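Local coordinates for protein SusD homolog (Bacteroides thetaiotaomicron, PDB 3EHM) that probably binds mucin O-glycans at the bacterial outer membrane as a SusD-like lipoprotein, helping this gut symbiont to use host mucin glycans, at residues 61-66 / 81-86; 67-72 / 77-82. All blocks are in the same frame, centred on the assembly; numbering follows the deposited sequence.

Contact 1 (61-66 / 81-86); sequences GNYIGY and WNFTDS
Tyr63 reaches out of the end of helix 60-63 to meet Trp81 and Phe83, a compact example of how one aromatic side chain can fasten a helix end to a loop later in the chain. From CB, chi1 of -56° sets CG anti to the carbonyl carbon and aims the ring at the loop. On one side of the ring, CD2 lies 3.8 Å from Trp81 NE1, and CE2 lies 3.7 Å from Trp81 CD1. Trp81 NE1 is hydrogen-bonded to Thr313 OG1, so it meets the tyrosine by packing alone. The tyrosine ring and the five-membered ring of Trp81 meet obliquely, their planes at 72°, as the two side chains run past one another in opposing senses. At the tip, Tyr63 OH comes to 3.4 Å from Phe83 CE1, in the plane of the phenyl ring and at its edge, while donating a hydrogen bond to Glu78 O. A phenylalanine at Tyr63 would probably keep the ring packing but leave the carbonyl of Glu78 without this donor. Gly65 ends helix 60-63 in a Schellman motif, and Thr84 is the N-cap of helix 85-110, so the aromatic cluster lies between a helix end and a helix start. Trp453 of helix 449-459 meets the Tyr63 ring edge-to-face, and helix 472-475 packs on Trp81 through Ala472 and Pro473.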
ATOM      1  N   GLY A  61       0.892  -4.928   5.919  1.00 10.65           N
ATOM      2  CA  GLY A  61       0.332  -6.121   5.299  1.00 11.53           C
ATOM      3  C   GLY A  61      -0.231  -7.111   6.306  1.00 11.68           C
ATOM      4  O   GLY A  61      -1.149  -7.881   6.008  1.00 10.98           O
ATOM      5  N   ASN A  62       0.340  -7.097   7.504  1.00 12.77           N
ATOM      6  CA  ASN A  62      -0.102  -7.972   8.578  1.00 13.39           C
ATOM      7  C   ASN A  62      -1.393  -7.422   9.181  1.00 14.02           C
ATOM      8  O   ASN A  62      -2.341  -8.172   9.413  1.00 12.49           O
ATOM      9  CB  ASN A  62       1.004  -8.081   9.635  1.00 14.79           C
ATOM     10  CG  ASN A  62       0.474  -8.396  11.026  1.00 19.63           C
ATOM     11  OD1 ASN A  62      -0.210  -9.403  11.243  1.00 17.78           O
ATOM     12  ND2 ASN A  62       0.802  -7.534  11.983  1.00 17.37           N
ATOM     13  N   TYR A  63      -1.432  -6.111   9.411  1.00 12.93           N
ATOM     14  CA  TYR A  63      -2.607  -5.463   9.987  1.00 13.20           C
ATOM     15  C   TYR A  63      -3.877  -5.751   9.175  1.00 14.97           C
ATOM     16  O   TYR A  63      -4.898  -6.156   9.731  1.00 15.63           O
ATOM     17  CB  TYR A  63      -2.414  -3.943  10.042  1.00 13.13           C
ATOM     18  CG  TYR A  63      -1.181  -3.450  10.787  1.00 12.83           C
ATOM     19  CD1 TYR A  63      -0.606  -2.219  10.464  1.00 13.60           C
ATOM     20  CD2 TYR A  63      -0.593  -4.203  11.805  1.00 12.87           C
ATOM     21  CE1 TYR A  63       0.527  -1.750  11.129  1.00 15.16           C
ATOM     22  CE2 TYR A  63       0.543  -3.744  12.479  1.00 14.10           C
ATOM     23  CZ  TYR A  63       1.098  -2.517  12.131  1.00 14.64           C
ATOM     24  OH  TYR A  63       2.232  -2.062  12.764  1.00 15.93           O
ATOM     25  N   ILE A  64      -3.808  -5.533   7.862  1.00 14.14           N
ATOM     26  CA  ILE A  64      -4.963  -5.731   6.988  1.00 14.57           C
ATOM     27  C   ILE A  64      -5.186  -7.151   6.488  1.00 13.91           C
ATOM     28  O   ILE A  64      -6.078  -7.393   5.680  1.00 13.45           O
ATOM     29  CB  ILE A  64      -4.902  -4.800   5.771  1.00 16.46           C
ATOM     30  CG1 ILE A  64      -3.665  -5.132   4.932  1.00 17.70           C
ATOM     31  CG2 ILE A  64      -4.915  -3.348   6.231  1.00 16.10           C
ATOM     32  CD1 ILE A  64      -3.433  -4.193   3.789  1.00 19.18           C
ATOM     33  N   GLY A  65      -4.365  -8.089   6.936  1.00 14.36           N
ATOM     34  CA  GLY A  65      -4.577  -9.468   6.541  1.00 14.40           C
ATOM     35  C   GLY A  65      -4.062  -9.965   5.209  1.00 13.90           C
ATOM     36  O   GLY A  65      -4.515 -11.015   4.737  1.00 13.38           O
ATOM     37  N   TYR A  66      -3.159  -9.221   4.577  1.00 13.44           N
ATOM     38  CA  TYR A  66      -2.566  -9.685   3.323  1.00 13.48           C
ATOM     39  C   TYR A  66      -1.642 -10.824   3.750  1.00 13.40           C
ATOM     40  O   TYR A  66      -1.531 -11.851   3.078  1.00 13.46           O
ATOM     41  CB  TYR A  66      -1.689  -8.604   2.677  1.00 14.40           C
ATOM     42  CG  TYR A  66      -2.350  -7.699   1.661  1.00 13.42           C
ATOM     43  CD1 TYR A  66      -1.595  -6.747   0.980  1.00 13.22           C
ATOM     44  CD2 TYR A  66      -3.710  -7.793   1.369  1.00 12.32           C
ATOM     45  CE1 TYR A  66      -2.168  -5.909   0.035  1.00 12.14           C
ATOM     46  CE2 TYR A  66      -4.299  -6.956   0.418  1.00 11.95           C
ATOM     47  CZ  TYR A  66      -3.518  -6.018  -0.243  1.00 11.71           C
ATOM     48  OH  TYR A  66      -4.070  -5.184  -1.183  1.00 11.17           O
ATOM     49  N   TRP A  81       2.064  -4.008  17.195  1.00 13.55           N
ATOM     50  CA  TRP A  81       1.742  -2.622  17.501  1.00 15.22           C
ATOM     51  C   TRP A  81       2.586  -1.941  18.573  1.00 14.76           C
ATOM     52  O   TRP A  81       2.152  -0.955  19.164  1.00 13.73           O
ATOM     53  CB  TRP A  81       0.258  -2.527  17.880  1.00 15.95           C
ATOM     54  CG  TRP A  81      -0.694  -3.192  16.906  1.00 15.86           C
ATOM     55  CD1 TRP A  81      -0.418  -4.227  16.053  1.00 16.79           C
ATOM     56  CD2 TRP A  81      -2.096  -2.932  16.774  1.00 14.59           C
ATOM     57  NE1 TRP A  81      -1.564  -4.630  15.405  1.00 15.70           N
ATOM     58  CE2 TRP A  81      -2.608  -3.851  15.830  1.00 16.85           C
ATOM     59  CE3 TRP A  81      -2.971  -2.014  17.366  1.00 16.17           C
ATOM     60  CZ2 TRP A  81      -3.960  -3.878  15.465  1.00 15.28           C
ATOM     61  CZ3 TRP A  81      -4.317  -2.040  17.002  1.00 16.73           C
ATOM     62  CH2 TRP A  81      -4.795  -2.968  16.059  1.00 15.24           C
ATOM     63  N   ASN A  82       3.783  -2.459  18.830  1.00 14.78           N
ATOM     64  CA  ASN A  82       4.662  -1.842  19.817  1.00 14.68           C
ATOM     65  C   ASN A  82       5.624  -0.966  19.018  1.00 13.98           C
ATOM     66  O   ASN A  82       6.669  -1.426  18.551  1.00 13.52           O
ATOM     67  CB  ASN A  82       5.427  -2.915  20.596  1.00 16.07           C
ATOM     68  CG  ASN A  82       6.135  -2.354  21.814  1.00 19.78           C
ATOM     69  OD1 ASN A  82       6.683  -3.101  22.629  1.00 20.53           O
ATOM     70  ND2 ASN A  82       6.130  -1.034  21.944  1.00 15.30           N
ATOM     71  N   PHE A  83       5.256   0.300  18.855  1.00 14.90           N
ATOM     72  CA  PHE A  83       6.053   1.235  18.073  1.00 14.97           C
ATOM     73  C   PHE A  83       7.245   1.813  18.830  1.00 15.45           C
ATOM     74  O   PHE A  83       7.238   2.976  19.236  1.00 15.87           O
ATOM     75  CB  PHE A  83       5.153   2.357  17.547  1.00 15.01           C
ATOM     76  CG  PHE A  83       3.990   1.871  16.713  1.00 14.10           C
ATOM     77  CD1 PHE A  83       4.042   0.640  16.060  1.00 15.04           C
ATOM     78  CD2 PHE A  83       2.859   2.666  16.545  1.00 13.49           C
ATOM     79  CE1 PHE A  83       2.984   0.209  15.248  1.00 13.92           C
ATOM     80  CE2 PHE A  83       1.795   2.246  15.733  1.00 12.83           C
ATOM     81  CZ  PHE A  83       1.860   1.017  15.086  1.00 12.59           C
ATOM     82  N   THR A  84       8.277   0.993  18.990  1.00 16.56           N
ATOM     83  CA  THR A  84       9.485   1.387  19.708  1.00 16.11           C
ATOM     84  C   THR A  84      10.296   2.452  18.989  1.00 16.52           C
ATOM     85  O   THR A  84      10.153   2.660  17.784  1.00 15.62           O
ATOM     86  CB  THR A  84      10.399   0.187  19.939  1.00 16.65           C
ATOM     87  OG1 THR A  84      10.869  -0.296  18.675  1.00 16.78           O
ATOM     88  CG2 THR A  84       9.638  -0.927  20.653  1.00 14.80           C
ATOM     89  N   ASP A  85      11.158   3.121  19.747  1.00 16.35           N
ATOM     90  CA  ASP A  85      12.003   4.174  19.209  1.00 16.58           C
ATOM     91  C   ASP A  85      12.841   3.659  18.034  1.00 16.92           C
ATOM     92  O   ASP A  85      12.893   4.288  16.977  1.00 14.09           O
ATOM     93  CB  ASP A  85      12.931   4.706  20.306  1.00 18.96           C
ATOM     94  CG  ASP A  85      13.422   6.109  20.019  1.00 21.99           C
ATOM     95  OD1 ASP A  85      12.668   7.069  20.284  1.00 22.97           O
ATOM     96  OD2 ASP A  85      14.556   6.249  19.518  1.00 25.14           O
ATOM     97  N   SER A  86      13.486   2.511  18.217  1.00 16.28           N
ATOM     98  CA  SER A  86      14.323   1.947  17.163  1.00 18.18           C
ATOM     99  C   SER A  86      13.543   1.573  15.901  1.00 15.98           C
ATOM    100  O   SER A  86      13.982   1.871  14.795  1.00 14.29           O
ATOM    101  CB  SER A  86      15.075   0.715  17.674  1.00 18.61           C
ATOM    102  OG  SER A  86      14.169  -0.289  18.083  1.00 24.59           O
TER

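Contact 2 (67-72 / 77-82); sequences FGNNNN and NEANWN
Asn69 and Asn72 make the contacts of segment 67-72, meeting Ala79 and Asn80, and illustrate how a tight loop can be closed by close packing and a bridging water. Phe67 and Gly68 begin the strand, which pairs antiparallel with 270-272. At its end Asn69 turns its amide to the loop, ND2 resting 3.6 Å from the methyl CB of Ala79. Asn70 then centres an inverse gamma turn that swings the chain round to Asn72. There chi1 of 63° leads the carboxamide away from 77-82, with OD1 bonded to Gly74 N and ND2 to Ser315 O. It is the backbone carbonyl of Asn72 that faces the Asn80 side chain. A water sits 2.9 Å from Asn72 O and 2.8 Å from Asn77 OD1, though it cannot donate to every acceptor near it at once, and it accepts from Asn77 N at 3.1 Å. Asn77 OD1 also takes Ala79 N at 2.9 Å from above its carbonyl plane, an Asx turn, while Asn77 O receives Asn80 N and Asn82 N from opposite faces. With no charged group among the touching residues, closure rests on an amide packed against a methyl and on the water bridging Asn72 O and Asn77.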
ATOM      1  N   PHE A  67      -0.974 -10.614   4.883  1.00 12.61           N
ATOM      2  CA  PHE A  67      -0.031 -11.588   5.425  1.00 12.22           C
ATOM      3  C   PHE A  67      -0.310 -11.892   6.885  1.00 11.79           C
ATOM      4  O   PHE A  67      -1.044 -11.166   7.555  1.00 10.65           O
ATOM      5  CB  PHE A  67       1.410 -11.060   5.335  1.00 12.75           C
ATOM      6  CG  PHE A  67       1.761 -10.468   4.007  1.00 11.16           C
ATOM      7  CD1 PHE A  67       1.968  -9.099   3.877  1.00 11.96           C
ATOM      8  CD2 PHE A  67       1.859 -11.271   2.881  1.00 10.88           C
ATOM      9  CE1 PHE A  67       2.266  -8.535   2.638  1.00 12.11           C
ATOM     10  CE2 PHE A  67       2.158 -10.720   1.637  1.00 13.89           C
ATOM     11  CZ  PHE A  67       2.361  -9.347   1.516  1.00 12.52           C
ATOM     12  N   GLY A  68       0.306 -12.972   7.358  1.00 12.57           N
ATOM     13  CA  GLY A  68       0.197 -13.393   8.740  1.00 13.83           C
ATOM     14  C   GLY A  68       1.626 -13.682   9.166  1.00 14.10           C
ATOM     15  O   GLY A  68       2.389 -14.238   8.376  1.00 15.66           O
ATOM     16  N   ASN A  69       2.003 -13.305  10.386  1.00 14.03           N
ATOM     17  CA  ASN A  69       3.369 -13.526  10.857  1.00 13.26           C
ATOM     18  C   ASN A  69       3.554 -14.825  11.643  1.00 14.04           C
ATOM     19  O   ASN A  69       2.760 -15.140  12.533  1.00 14.16           O
ATOM     20  CB  ASN A  69       3.831 -12.378  11.767  1.00 12.74           C
ATOM     21  CG  ASN A  69       3.724 -11.011  11.114  1.00 14.37           C
ATOM     22  OD1 ASN A  69       4.153 -10.811   9.975  1.00 14.18           O
ATOM     23  ND2 ASN A  69       3.167 -10.051  11.850  1.00 12.76           N
ATOM     24  N   ASN A  70       4.611 -15.566  11.319  1.00 13.10           N
ATOM     25  CA  ASN A  70       4.941 -16.795  12.039  1.00 13.19           C
ATOM     26  C   ASN A  70       5.952 -16.361  13.099  1.00 13.21           C
ATOM     27  O   ASN A  70       7.083 -16.849  13.145  1.00 14.82           O
ATOM     28  CB  ASN A  70       5.561 -17.828  11.089  1.00 13.86           C
ATOM     29  CG  ASN A  70       6.099 -19.057  11.814  1.00 13.57           C
ATOM     30  OD1 ASN A  70       5.609 -19.438  12.882  1.00 12.55           O
ATOM     31  ND2 ASN A  70       7.104 -19.695  11.219  1.00 11.65           N
ATOM     32  N   ASN A  71       5.529 -15.425  13.943  1.00 13.66           N
ATOM     33  CA  ASN A  71       6.381 -14.883  14.998  1.00 15.20           C
ATOM     34  C   ASN A  71       5.616 -13.771  15.713  1.00 14.69           C
ATOM     35  O   ASN A  71       4.632 -13.260  15.189  1.00 16.06           O
ATOM     36  CB  ASN A  71       7.659 -14.304  14.363  1.00 14.97           C
ATOM     37  CG  ASN A  71       8.802 -14.154  15.351  1.00 15.98           C
ATOM     38  OD1 ASN A  71       9.961 -14.007  14.952  1.00 18.56           O
ATOM     39  ND2 ASN A  71       8.488 -14.181  16.637  1.00 13.00           N
ATOM     40  N   ASN A  72       6.053 -13.412  16.916  1.00 14.07           N
ATOM     41  CA  ASN A  72       5.425 -12.317  17.644  1.00 15.19           C
ATOM     42  C   ASN A  72       6.522 -11.379  18.135  1.00 15.19           C
ATOM     43  O   ASN A  72       6.244 -10.336  18.730  1.00 16.18           O
ATOM     44  CB  ASN A  72       4.573 -12.822  18.821  1.00 15.18           C
ATOM     45  CG  ASN A  72       5.382 -13.548  19.878  1.00 17.67           C
ATOM     46  OD1 ASN A  72       6.616 -13.506  19.885  1.00 18.58           O
ATOM     47  ND2 ASN A  72       4.682 -14.213  20.793  1.00 16.85           N
ATOM     48  N   ASN A  77       8.018  -5.265  18.686  1.00 15.51           N
ATOM     49  CA  ASN A  77       8.045  -4.392  17.514  1.00 14.76           C
ATOM     50  C   ASN A  77       6.674  -4.080  16.919  1.00 14.73           C
ATOM     51  O   ASN A  77       5.636  -4.430  17.491  1.00 14.58           O
ATOM     52  CB  ASN A  77       8.996  -4.929  16.423  1.00 15.22           C
ATOM     53  CG  ASN A  77       8.506  -6.213  15.774  1.00 13.38           C
ATOM     54  OD1 ASN A  77       7.317  -6.528  15.791  1.00 15.87           O
ATOM     55  ND2 ASN A  77       9.432  -6.950  15.170  1.00 15.75           N
ATOM     56  N   GLU A  78       6.678  -3.408  15.772  1.00 13.43           N
ATOM     57  CA  GLU A  78       5.443  -2.991  15.105  1.00 12.82           C
ATOM     58  C   GLU A  78       4.471  -4.105  14.708  1.00 13.92           C
ATOM     59  O   GLU A  78       3.273  -3.851  14.531  1.00 12.74           O
ATOM     60  CB  GLU A  78       5.778  -2.155  13.862  1.00 14.43           C
ATOM     61  CG  GLU A  78       6.407  -2.959  12.738  1.00 13.80           C
ATOM     62  CD  GLU A  78       7.918  -2.995  12.802  1.00 17.75           C
ATOM     63  OE1 GLU A  78       8.484  -2.933  13.917  1.00 16.11           O
ATOM     64  OE2 GLU A  78       8.543  -3.100  11.727  1.00 17.17           O
ATOM     65  N   ALA A  79       4.965  -5.330  14.560  1.00 13.34           N
ATOM     66  CA  ALA A  79       4.084  -6.437  14.175  1.00 14.11           C
ATOM     67  C   ALA A  79       2.944  -6.560  15.177  1.00 14.08           C
ATOM     68  O   ALA A  79       1.808  -6.878  14.814  1.00 13.18           O
ATOM     69  CB  ALA A  79       4.865  -7.743  14.104  1.00 10.72           C
ATOM     70  N   ASN A  80       3.247  -6.303  16.443  1.00 13.59           N
ATOM     71  CA  ASN A  80       2.228  -6.380  17.474  1.00 13.72           C
ATOM     72  C   ASN A  80       1.905  -5.009  18.052  1.00 13.25           C
ATOM     73  O   ASN A  80       1.541  -4.866  19.220  1.00 11.25           O
ATOM     74  CB  ASN A  80       2.649  -7.365  18.556  1.00 15.57           C
ATOM     75  CG  ASN A  80       2.541  -8.798  18.084  1.00 16.39           C
ATOM     76  OD1 ASN A  80       1.613  -9.522  18.454  1.00 18.45           O
ATOM     77  ND2 ASN A  80       3.475  -9.208  17.235  1.00 11.89           N
ATOM     78  N   TRP A  81       2.064  -4.008  17.195  1.00 13.55           N
ATOM     79  CA  TRP A  81       1.742  -2.622  17.501  1.00 15.22           C
ATOM     80  C   TRP A  81       2.586  -1.941  18.573  1.00 14.76           C
ATOM     81  O   TRP A  81       2.152  -0.955  19.164  1.00 13.73           O
ATOM     82  CB  TRP A  81       0.258  -2.527  17.880  1.00 15.95           C
ATOM     83  CG  TRP A  81      -0.694  -3.192  16.906  1.00 15.86           C
ATOM     84  CD1 TRP A  81      -0.418  -4.227  16.053  1.00 16.79           C
ATOM     85  CD2 TRP A  81      -2.096  -2.932  16.774  1.00 14.59           C
ATOM     86  NE1 TRP A  81      -1.564  -4.630  15.405  1.00 15.70           N
ATOM     87  CE2 TRP A  81      -2.608  -3.851  15.830  1.00 16.85           C
ATOM     88  CE3 TRP A  81      -2.971  -2.014  17.366  1.00 16.17           C
ATOM     89  CZ2 TRP A  81      -3.960  -3.878  15.465  1.00 15.28           C
ATOM     90  CZ3 TRP A  81      -4.317  -2.040  17.002  1.00 16.73           C
ATOM     91  CH2 TRP A  81      -4.795  -2.968  16.059  1.00 15.24           C
ATOM     92  N   ASN A  82       3.783  -2.459  18.830  1.00 14.78           N
ATOM     93  CA  ASN A  82       4.662  -1.842  19.817  1.00 14.68           C
ATOM     94  C   ASN A  82       5.624  -0.966  19.018  1.00 13.98           C
ATOM     95  O   ASN A  82       6.669  -1.426  18.551  1.00 13.52           O
ATOM     96  CB  ASN A  82       5.427  -2.915  20.596  1.00 16.07           C
ATOM     97  CG  ASN A  82       6.135  -2.354  21.814  1.00 19.78           C
ATOM     98  OD1 ASN A  82       6.683  -3.101  22.629  1.00 20.53           O
ATOM     99  ND2 ASN A  82       6.130  -1.034  21.944  1.00 15.30           N
TER
HETATM  100  O   HOH W   1       6.030  -7.536  18.033  1.00 15.72           O

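From the N terminus the chain leaves helix 60-63, runs through strand 67-69, turns back through 77-82 and enters helix 85-110. Contact 2 closes the short inner loop, with four residues between its segments; contact 1 closes a wider one around it, with fourteen, so the two are concentric rather than crossed, and they share Trp81 and Asn82. Their centres lie about 6 Å apart. Between them, Gly61 O probably accepts a hydrogen bond from Phe67 N at 3.0 Å, and Asn62 packs against both Asn69 and Ala79. Together the closures draw helix 60-63, the sheet of strands 67-69 and 270-272 and the start of helix 85-110 into one buried region of the SusD-like fold.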